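Local coordinates for protein 336aa long hypothetical dTDP-glucose 4,6-dehydratase (Pyrococcus horikoshii, PDB 2HUN) that binds NAD in a Rossmann-fold domain and is probably a dTDP-glucose 4,6-dehydratase, a lyase acting on nucleotide sugars, at residues R21-K26 / A226-L231; M160-W165 / L171-T176; I197-G202 / E265-L270. All coordinates share one frame; numbering follows the deposited sequence.

Interaction 1 of 3, residues R21-K26 / A226-L231; sequences RYILEK and AIELVL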
loop_
_atom_site.group_PDB
_atom_site.type_symbol
_atom_site.label_atom_id
_atom_site.label_comp_id
_atom_site.label_asym_id
_atom_site.label_seq_id
_atom_site.Cartn_x
_atom_site.Cartn_y
_atom_site.Cartn_z
ATOM N N ARG A 21 7.754 -9.599 27.062
ATOM C CA ARG A 21 8.616 -9.938 28.196
ATOM C C ARG A 21 9.492 -8.731 28.556
ATOM O O ARG A 21 9.632 -8.364 29.728
ATOM C CB ARG A 21 9.503 -11.142 27.851
ATOM C CG ARG A 21 10.256 -11.727 29.050
ATOM C CD ARG A 21 10.932 -13.049 28.686
ATOM N NE ARG A 21 9.985 -14.043 28.179
ATOM C CZ ARG A 21 9.269 -14.867 28.947
ATOM N NH1 ARG A 21 9.386 -14.826 30.269
ATOM N NH2 ARG A 21 8.432 -15.735 28.391
ATOM N N TYR A 22 10.079 -8.118 27.535
ATOM C CA TYR A 22 10.931 -6.948 27.726
ATOM C C TYR A 22 10.147 -5.810 28.392
ATOM O O TYR A 22 10.565 -5.252 29.407
ATOM C CB TYR A 22 11.460 -6.477 26.369
ATOM C CG TYR A 22 12.270 -5.207 26.427
ATOM C CD1 TYR A 22 13.641 -5.244 26.666
ATOM C CD2 TYR A 22 11.663 -3.961 26.235
ATOM C CE1 TYR A 22 14.397 -4.066 26.708
ATOM C CE2 TYR A 22 12.404 -2.783 26.277
ATOM C CZ TYR A 22 13.769 -2.844 26.513
ATOM O OH TYR A 22 14.508 -1.686 26.557
ATOM N N ILE A 23 9.006 -5.465 27.810
ATOM C CA ILE A 23 8.176 -4.390 28.337
ATOM C C ILE A 23 7.772 -4.568 29.801
ATOM O O ILE A 23 7.925 -3.646 30.604
ATOM C CB ILE A 23 6.911 -4.204 27.463
ATOM C CG1 ILE A 23 7.248 -3.303 26.271
ATOM C CG2 ILE A 23 5.759 -3.650 28.288
ATOM C CD1 ILE A 23 7.974 -2.011 26.649
ATOM N N LEU A 24 7.257 -5.743 30.150
ATOM C CA LEU A 24 6.840 -5.995 31.527
ATOM C C LEU A 24 8.030 -6.016 32.478
ATOM O O LEU A 24 7.900 -5.691 33.656
ATOM C CB LEU A 24 6.071 -7.318 31.622
ATOM C CG LEU A 24 4.712 -7.320 30.920
ATOM C CD1 LEU A 24 4.079 -8.700 31.002
ATOM C CD2 LEU A 24 3.814 -6.276 31.562
ATOM N N GLU A 25 9.194 -6.385 31.963
ATOM C CA GLU A 25 10.385 -6.438 32.790
ATOM C C GLU A 25 10.944 -5.048 33.063
ATOM O O GLU A 25 11.356 -4.752 34.180
ATOM C CB GLU A 25 11.445 -7.305 32.115
ATOM C CG GLU A 25 12.650 -7.594 32.978
ATOM C CD GLU A 25 13.493 -8.720 32.419
ATOM O OE1 GLU A 25 12.926 -9.802 32.135
ATOM O OE2 GLU A 25 14.719 -8.528 32.264
ATOM N N LYS A 26 10.943 -4.192 32.045
ATOM C CA LYS A 26 11.471 -2.833 32.186
ATOM C C LYS A 26 10.513 -1.816 32.795
ATOM O O LYS A 26 10.948 -0.793 33.320
ATOM C CB LYS A 26 11.941 -2.309 30.829
ATOM C CG LYS A 26 13.398 -2.605 30.517
ATOM C CD LYS A 26 13.692 -4.096 30.543
ATOM C CE LYS A 26 15.185 -4.351 30.398
ATOM N NZ LYS A 26 15.948 -3.696 31.494
ATOM N N ALA A 226 14.081 -0.553 19.885
ATOM C CA ALA A 226 13.734 0.451 18.889
ATOM C C ALA A 226 12.227 0.718 18.920
ATOM O O ALA A 226 11.802 1.869 18.909
ATOM C CB ALA A 226 14.154 -0.020 17.494
ATOM N N ILE A 227 11.420 -0.339 18.948
ATOM C CA ILE A 227 9.969 -0.174 18.991
ATOM C C ILE A 227 9.575 0.644 20.224
ATOM O O ILE A 227 8.746 1.556 20.140
ATOM C CB ILE A 227 9.243 -1.547 19.031
ATOM C CG1 ILE A 227 9.483 -2.299 17.716
ATOM C CG2 ILE A 227 7.745 -1.341 19.279
ATOM C CD1 ILE A 227 8.807 -3.668 17.619
ATOM N N GLU A 228 10.172 0.315 21.365
ATOM C CA GLU A 228 9.890 1.028 22.607
ATOM C C GLU A 228 10.168 2.512 22.416
ATOM O O GLU A 228 9.350 3.365 22.771
ATOM C CB GLU A 228 10.766 0.494 23.748
ATOM C CG GLU A 228 10.713 1.344 25.024
ATOM C CD GLU A 228 11.579 0.804 26.157
ATOM O OE1 GLU A 228 12.745 0.429 25.905
ATOM O OE2 GLU A 228 11.097 0.770 27.308
ATOM N N LEU A 229 11.335 2.808 21.847
ATOM C CA LEU A 229 11.760 4.174 21.604
ATOM C C LEU A 229 10.777 4.897 20.685
ATOM O O LEU A 229 10.404 6.038 20.946
ATOM C CB LEU A 229 13.161 4.164 20.980
ATOM C CG LEU A 229 14.054 5.374 21.230
ATOM C CD1 LEU A 229 14.099 5.693 22.720
ATOM C CD2 LEU A 229 15.457 5.065 20.714
ATOM N N VAL A 230 10.373 4.231 19.607
ATOM C CA VAL A 230 9.429 4.803 18.656
ATOM C C VAL A 230 8.086 5.040 19.358
ATOM O O VAL A 230 7.438 6.053 19.135
ATOM C CB VAL A 230 9.217 3.862 17.431
ATOM C CG1 VAL A 230 8.045 4.352 16.582
ATOM C CG2 VAL A 230 10.480 3.824 16.580
ATOM N N LEU A 231 7.684 4.101 20.208
ATOM C CA LEU A 231 6.425 4.216 20.947
ATOM C C LEU A 231 6.401 5.469 21.824
ATOM O O LEU A 231 5.468 6.261 21.762
ATOM C CB LEU A 231 6.222 2.986 21.840
ATOM C CG LEU A 231 5.018 3.017 22.792
ATOM C CD1 LEU A 231 3.725 2.910 22.004
ATOM C CD2 LEU A 231 5.129 1.871 23.802
#
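A single hydrogen bond, Y22 to E228, joins two helices of the NAD-binding Rossmann domain, and the I23 methyl lies beside the carboxylate. Helix 14-26 directly follows the first strand of the sheet and carries NAD-binding residues at its start; the contact is made near its other end, with helix 220-233, and the two backbones stay well apart, the CA atoms of I23 and E228 being 8.1 Å from each other. Long side chains therefore span the gap. The hydroxyl of Y22 donates to E228, with 2.8 Å between Y22 OH and E228 OE1. It meets the syn side of that oxygen, 27° out of the carboxylate plane. The carboxylate comes to the edge of the ring, where Y22 CE2 lies 3.3 Å from E228 OE1, and the two flat groups are turned 80° against each other. E228 gets there with CG anti to its backbone N (chi1 170°) and the chain beyond running straight out from the helix. The second oxygen, E228 OE2, is hydrogen-bonded to NE2 of H27, and I23 CD1 sits 4.2 Å from it. On one face of the Y22 ring, K26 CD lies 3.9 Å above the plane, toward the rim. With one oxygen held by a tyrosine and the other by a histidine, the rotation of the E228 carboxylate is fixed, and these two partners probably help stabilise its negative charge.

Interaction 2 of 3, residues M160-W165 / L171-T176; sequences MLVLGW and LNASIT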
loop_
_atom_site.group_PDB
_atom_site.type_symbol
_atom_site.label_atom_id
_atom_site.label_comp_id
_atom_site.label_asym_id
_atom_site.label_seq_id
_atom_site.Cartn_x
_atom_site.Cartn_y
_atom_site.Cartn_z
ATOM N N MET A 160 0.265 1.991 3.831
ATOM C CA MET A 160 -0.427 3.101 3.187
ATOM C C MET A 160 -1.697 3.515 3.935
ATOM O O MET A 160 -1.975 4.716 4.077
ATOM C CB MET A 160 -0.761 2.754 1.722
ATOM C CG MET A 160 0.458 2.535 0.828
ATOM S SD MET A 160 1.680 3.881 0.919
ATOM C CE MET A 160 2.784 3.290 2.142
ATOM N N LEU A 161 -2.466 2.535 4.413
ATOM C CA LEU A 161 -3.693 2.847 5.146
ATOM C C LEU A 161 -3.340 3.601 6.421
ATOM O O LEU A 161 -3.988 4.586 6.767
ATOM C CB LEU A 161 -4.469 1.572 5.504
ATOM C CG LEU A 161 -4.926 0.694 4.336
ATOM C CD1 LEU A 161 -5.741 -0.481 4.870
ATOM C CD2 LEU A 161 -5.750 1.514 3.365
ATOM N N VAL A 162 -2.300 3.149 7.114
ATOM C CA VAL A 162 -1.888 3.819 8.339
ATOM C C VAL A 162 -1.518 5.279 8.085
ATOM O O VAL A 162 -1.907 6.157 8.848
ATOM C CB VAL A 162 -0.696 3.102 9.006
ATOM C CG1 VAL A 162 -0.187 3.916 10.181
ATOM C CG2 VAL A 162 -1.134 1.730 9.487
ATOM N N LEU A 163 -0.770 5.539 7.018
ATOM C CA LEU A 163 -0.371 6.904 6.694
ATOM C C LEU A 163 -1.610 7.763 6.426
ATOM O O LEU A 163 -1.721 8.883 6.921
ATOM C CB LEU A 163 0.545 6.909 5.468
ATOM C CG LEU A 163 1.937 6.279 5.650
ATOM C CD1 LEU A 163 2.686 6.256 4.323
ATOM C CD2 LEU A 163 2.717 7.064 6.682
ATOM N N GLY A 164 -2.546 7.215 5.660
ATOM C CA GLY A 164 -3.760 7.935 5.320
ATOM C C GLY A 164 -4.683 8.222 6.487
ATOM O O GLY A 164 -5.137 9.354 6.662
ATOM N N TRP A 165 -4.975 7.195 7.277
ATOM C CA TRP A 165 -5.855 7.341 8.436
ATOM C C TRP A 165 -5.268 8.305 9.466
ATOM O O TRP A 165 -5.988 9.094 10.074
ATOM C CB TRP A 165 -6.103 5.975 9.080
ATOM C CG TRP A 165 -7.429 5.344 8.712
ATOM C CD1 TRP A 165 -8.479 5.110 9.551
ATOM C CD2 TRP A 165 -7.823 4.839 7.428
ATOM N NE1 TRP A 165 -9.500 4.488 8.877
ATOM C CE2 TRP A 165 -9.126 4.308 7.571
ATOM C CE3 TRP A 165 -7.202 4.781 6.172
ATOM C CZ2 TRP A 165 -9.820 3.722 6.506
ATOM C CZ3 TRP A 165 -7.893 4.200 5.111
ATOM C CH2 TRP A 165 -9.191 3.678 5.287
ATOM N N LEU A 171 -4.462 11.021 13.990
ATOM C CA LEU A 171 -4.038 10.008 14.939
ATOM C C LEU A 171 -2.590 10.240 15.371
ATOM O O LEU A 171 -1.879 11.061 14.788
ATOM C CB LEU A 171 -4.172 8.625 14.302
ATOM C CG LEU A 171 -5.546 8.302 13.708
ATOM C CD1 LEU A 171 -5.538 6.886 13.176
ATOM C CD2 LEU A 171 -6.627 8.466 14.767
ATOM N N ASN A 172 -2.170 9.522 16.408
ATOM C CA ASN A 172 -0.805 9.598 16.919
ATOM C C ASN A 172 -0.218 8.242 16.556
ATOM O O ASN A 172 -0.160 7.342 17.393
ATOM C CB ASN A 172 -0.803 9.765 18.441
ATOM C CG ASN A 172 0.582 10.040 18.996
ATOM O OD1 ASN A 172 1.592 9.778 18.341
ATOM N ND2 ASN A 172 0.636 10.561 20.220
ATOM N N ALA A 173 0.214 8.100 15.306
ATOM C CA ALA A 173 0.739 6.830 14.835
ATOM C C ALA A 173 2.035 6.909 14.043
ATOM O O ALA A 173 2.232 7.823 13.249
ATOM C CB ALA A 173 -0.320 6.135 13.997
ATOM N N SER A 174 2.913 5.938 14.276
ATOM C CA SER A 174 4.182 5.840 13.558
ATOM C C SER A 174 4.272 4.429 12.982
ATOM O O SER A 174 3.548 3.531 13.411
ATOM C CB SER A 174 5.376 6.076 14.484
ATOM O OG SER A 174 5.411 7.405 14.960
ATOM N N ILE A 175 5.158 4.248 12.008
ATOM C CA ILE A 175 5.366 2.957 11.366
ATOM C C ILE A 175 6.837 2.584 11.505
ATOM O O ILE A 175 7.713 3.443 11.390
ATOM C CB ILE A 175 5.042 3.019 9.850
ATOM C CG1 ILE A 175 3.554 3.296 9.626
ATOM C CG2 ILE A 175 5.458 1.719 9.170
ATOM C CD1 ILE A 175 3.220 3.623 8.174
ATOM N N THR A 176 7.106 1.308 11.772
ATOM C CA THR A 176 8.484 0.840 11.858
ATOM C C THR A 176 8.716 -0.221 10.777
ATOM O O THR A 176 7.798 -0.967 10.414
ATOM C CB THR A 176 8.800 0.216 13.243
ATOM O OG1 THR A 176 7.897 -0.865 13.505
ATOM C CG2 THR A 176 8.660 1.262 14.341
#
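V162 and I175 meet tip to tip at the middle of an apolar interface between helix 150-168 and strand 172-182, whose local axes approach to 8.9 Å and run nearly antiparallel, at 155°. Every touching residue is buried, and no hydrogen bond crosses between the segments. V162 CG1 is 3.8 Å from I175 CG1 and also faces the methyl of A173, farther off at 4.4 Å between V162 CG1 and A173 CB. A chi1 of 173° turns CG1 away from the valine's amide nitrogen and out to the strand. L163 reaches the same isoleucine from another direction, crossing it at about a right angle, with L163 CD2 3.8 Å from I175 CD1. The terminal methyl of I175 thus rests against both V162 and L163.

A second kind of contact sets a side chain against backbone. L171 packs on the last turn of the segment, with L171 CG 3.7 Å from W165 O. Its CD1 also lies 4.2 Å from W165 CB, while the indole is directed elsewhere and its NE1 is hydrogen-bonded to E111. Beyond the segments, F122, H124 and L110 pack on V162, and L145 of the second subunit packs on L163. The helix carries the NAD-binding residues Y151 and K155 nearer its start. Strand 121-127, this helix and the parallel strand 172-182 form a beta-alpha-beta crossover of the Rossmann fold.

Interaction 3 of 3, residues I197-G202 / E265-L270; sequences IRASLG and EELIEL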
loop_
_atom_site.group_PDB
_atom_site.type_symbol
_atom_site.label_atom_id
_atom_site.label_comp_id
_atom_site.label_asym_id
_atom_site.label_seq_id
_atom_site.Cartn_x
_atom_site.Cartn_y
_atom_site.Cartn_z
ATOM N N ILE A 197 20.816 -25.617 16.360
ATOM C CA ILE A 197 20.268 -26.925 16.690
ATOM C C ILE A 197 21.027 -28.064 16.001
ATOM O O ILE A 197 21.519 -28.985 16.660
ATOM C CB ILE A 197 18.775 -26.996 16.302
ATOM C CG1 ILE A 197 17.963 -26.091 17.236
ATOM C CG2 ILE A 197 18.281 -28.438 16.361
ATOM C CD1 ILE A 197 16.503 -25.952 16.856
ATOM N N ARG A 198 21.122 -28.000 14.679
ATOM C CA ARG A 198 21.819 -29.034 13.925
ATOM C C ARG A 198 23.286 -29.185 14.325
ATOM O O ARG A 198 23.784 -30.302 14.442
ATOM C CB ARG A 198 21.719 -28.758 12.422
ATOM C CG ARG A 198 20.329 -28.999 11.839
ATOM C CD ARG A 198 20.273 -28.619 10.359
ATOM N NE ARG A 198 21.087 -29.497 9.517
ATOM C CZ ARG A 198 20.706 -30.700 9.097
ATOM N NH1 ARG A 198 19.513 -31.182 9.434
ATOM N NH2 ARG A 198 21.519 -31.425 8.337
ATOM N N ALA A 199 23.975 -28.068 14.540
ATOM C CA ALA A 199 25.382 -28.118 14.916
ATOM C C ALA A 199 25.566 -28.774 16.283
ATOM O O ALA A 199 26.519 -29.523 16.496
ATOM C CB ALA A 199 25.976 -26.715 14.923
ATOM N N SER A 200 24.658 -28.491 17.212
ATOM C CA SER A 200 24.754 -29.077 18.544
ATOM C C SER A 200 24.527 -30.587 18.461
ATOM O O SER A 200 24.842 -31.322 19.397
ATOM C CB SER A 200 23.718 -28.456 19.485
ATOM O OG SER A 200 22.406 -28.886 19.159
ATOM N N LEU A 201 23.977 -31.035 17.333
ATOM C CA LEU A 201 23.695 -32.448 17.107
ATOM C C LEU A 201 24.658 -33.070 16.102
ATOM O O LEU A 201 24.400 -34.153 15.569
ATOM C CB LEU A 201 22.262 -32.628 16.604
ATOM C CG LEU A 201 21.146 -32.387 17.620
ATOM C CD1 LEU A 201 19.798 -32.411 16.915
ATOM C CD2 LEU A 201 21.210 -33.452 18.708
ATOM N N GLY A 202 25.760 -32.378 15.838
ATOM C CA GLY A 202 26.741 -32.882 14.896
ATOM C C GLY A 202 26.214 -33.124 13.492
ATOM O O GLY A 202 26.789 -33.917 12.747
ATOM N N GLU A 265 34.748 -25.770 11.355
ATOM C CA GLU A 265 33.879 -25.612 10.197
ATOM C C GLU A 265 33.654 -26.876 9.363
ATOM O O GLU A 265 33.166 -26.799 8.234
ATOM C CB GLU A 265 34.419 -24.497 9.296
ATOM C CG GLU A 265 34.427 -23.106 9.947
ATOM C CD GLU A 265 34.917 -22.045 8.989
ATOM O OE1 GLU A 265 35.383 -22.430 7.896
ATOM O OE2 GLU A 265 34.847 -20.835 9.300
ATOM N N GLU A 266 33.992 -28.039 9.930
ATOM C CA GLU A 266 33.836 -29.329 9.244
ATOM C C GLU A 266 32.388 -29.652 8.887
ATOM O O GLU A 266 32.125 -30.410 7.955
ATOM C CB GLU A 266 34.354 -30.469 10.126
ATOM C CG GLU A 266 35.704 -30.240 10.805
ATOM C CD GLU A 266 36.859 -30.157 9.827
ATOM O OE1 GLU A 266 36.842 -29.253 8.963
ATOM O OE2 GLU A 266 37.789 -30.988 9.931
ATOM N N LEU A 267 31.460 -29.087 9.651
ATOM C CA LEU A 267 30.032 -29.311 9.458
ATOM C C LEU A 267 29.468 -28.627 8.225
ATOM O O LEU A 267 28.372 -28.964 7.771
ATOM C CB LEU A 267 29.263 -28.839 10.692
ATOM C CG LEU A 267 29.411 -29.682 11.956
ATOM C CD1 LEU A 267 28.745 -28.973 13.128
ATOM C CD2 LEU A 267 28.785 -31.047 11.720
ATOM N N ILE A 268 30.209 -27.667 7.681
ATOM C CA ILE A 268 29.743 -26.957 6.495
ATOM C C ILE A 268 29.813 -27.846 5.259
ATOM O O ILE A 268 30.879 -28.345 4.895
ATOM C CB ILE A 268 30.564 -25.672 6.231
ATOM C CG1 ILE A 268 30.426 -24.707 7.409
ATOM C CG2 ILE A 268 30.056 -24.986 4.978
ATOM C CD1 ILE A 268 31.184 -23.403 7.226
ATOM N N GLU A 269 28.663 -28.039 4.623
ATOM C CA GLU A 269 28.560 -28.864 3.428
ATOM C C GLU A 269 27.993 -28.027 2.287
ATOM O O GLU A 269 26.778 -27.842 2.167
ATOM C CB GLU A 269 27.651 -30.068 3.695
ATOM C CG GLU A 269 27.429 -30.969 2.488
ATOM C CD GLU A 269 28.420 -32.116 2.401
ATOM O OE1 GLU A 269 29.118 -32.387 3.401
ATOM O OE2 GLU A 269 28.489 -32.759 1.332
ATOM N N LEU A 270 28.894 -27.522 1.452
ATOM C CA LEU A 270 28.364 -26.736 0.345
ATOM C C LEU A 270 27.836 -27.644 -0.773
ATOM O O LEU A 270 28.550 -28.460 -1.339
ATOM C CB LEU A 270 29.494 -25.857 -0.198
ATOM C CG LEU A 270 30.516 -25.453 0.875
ATOM C CD1 LEU A 270 31.755 -24.775 0.283
ATOM C CD2 LEU A 270 29.944 -24.467 1.900
#
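One leucine carries this whole contact: L267 splits its two methyl branches between the last turn of helix 191-200 and the glycine that ends it. L267 CD1 rests on A199, 3.9 Å from A199 CA and 4.0 Å from A199 CB, so the branch lies against the helix backbone as much as against the alanine methyl. The other branch is turned to the peptide just beyond the helix, where L267 CD2 is 3.6 Å from G202 O. With CG beside the backbone N (chi1 -71°), the leucine extends toward the helix and spreads its fork across A199 and G202. No hydrogen bond links the two segments, and the CA atoms of A199 and L267 remain 7.3 Å apart.

Each partner is shaped by a local turn. On the helix side, G202 has a positive phi (59°) and is the C-prime residue of a Schellman motif: its N bonds to A199 O at 3.0 Å, and L203 N returns to R198 O. This reversal brings the G202 carbonyl round to the leucine. In the same last turn S200 OG donates to I197 O over 2.7 Å, tilted 23° from the carbonyl plane. On the other side, a type I beta turn from E265 to I268 holds L267 at its third position, on the way into strand 268-271.

L258, M261 and I205 also pack on A199, so the alanine is buried although G202 is exposed. R198, whose guanidinium bonds to the carbonyls of K204, I326 and H328, ties the helix end to the segments around it. The whole is a Schellman-capped helix leading into strand 205-208, which pairs in parallel with strand 268-271 in a two-stranded sheet separate from the large Rossmann sheet.

In the fold
Interactions 1 and 2 are buried in the Rossmann domain and touch each other: V230 of helix 220-233 packs on S174 and T176 of strand 172-182, with V230 CG1 3.8 Å from S174 CB, although their centres are 20 Å apart. Interaction 1 is chiefly polar, between two helices, whereas interaction 2 is apolar and sets a helix on a strand of the main sheet. Interaction 3 is also apolar but only partly buried. It lies beside the small two-stranded sheet, its nearest atoms about 27 Å from those of interaction 2, on the opposite side of the chain's centre. The chain passes from strand 172-182 to helix 191-200, thereby joining these two regions.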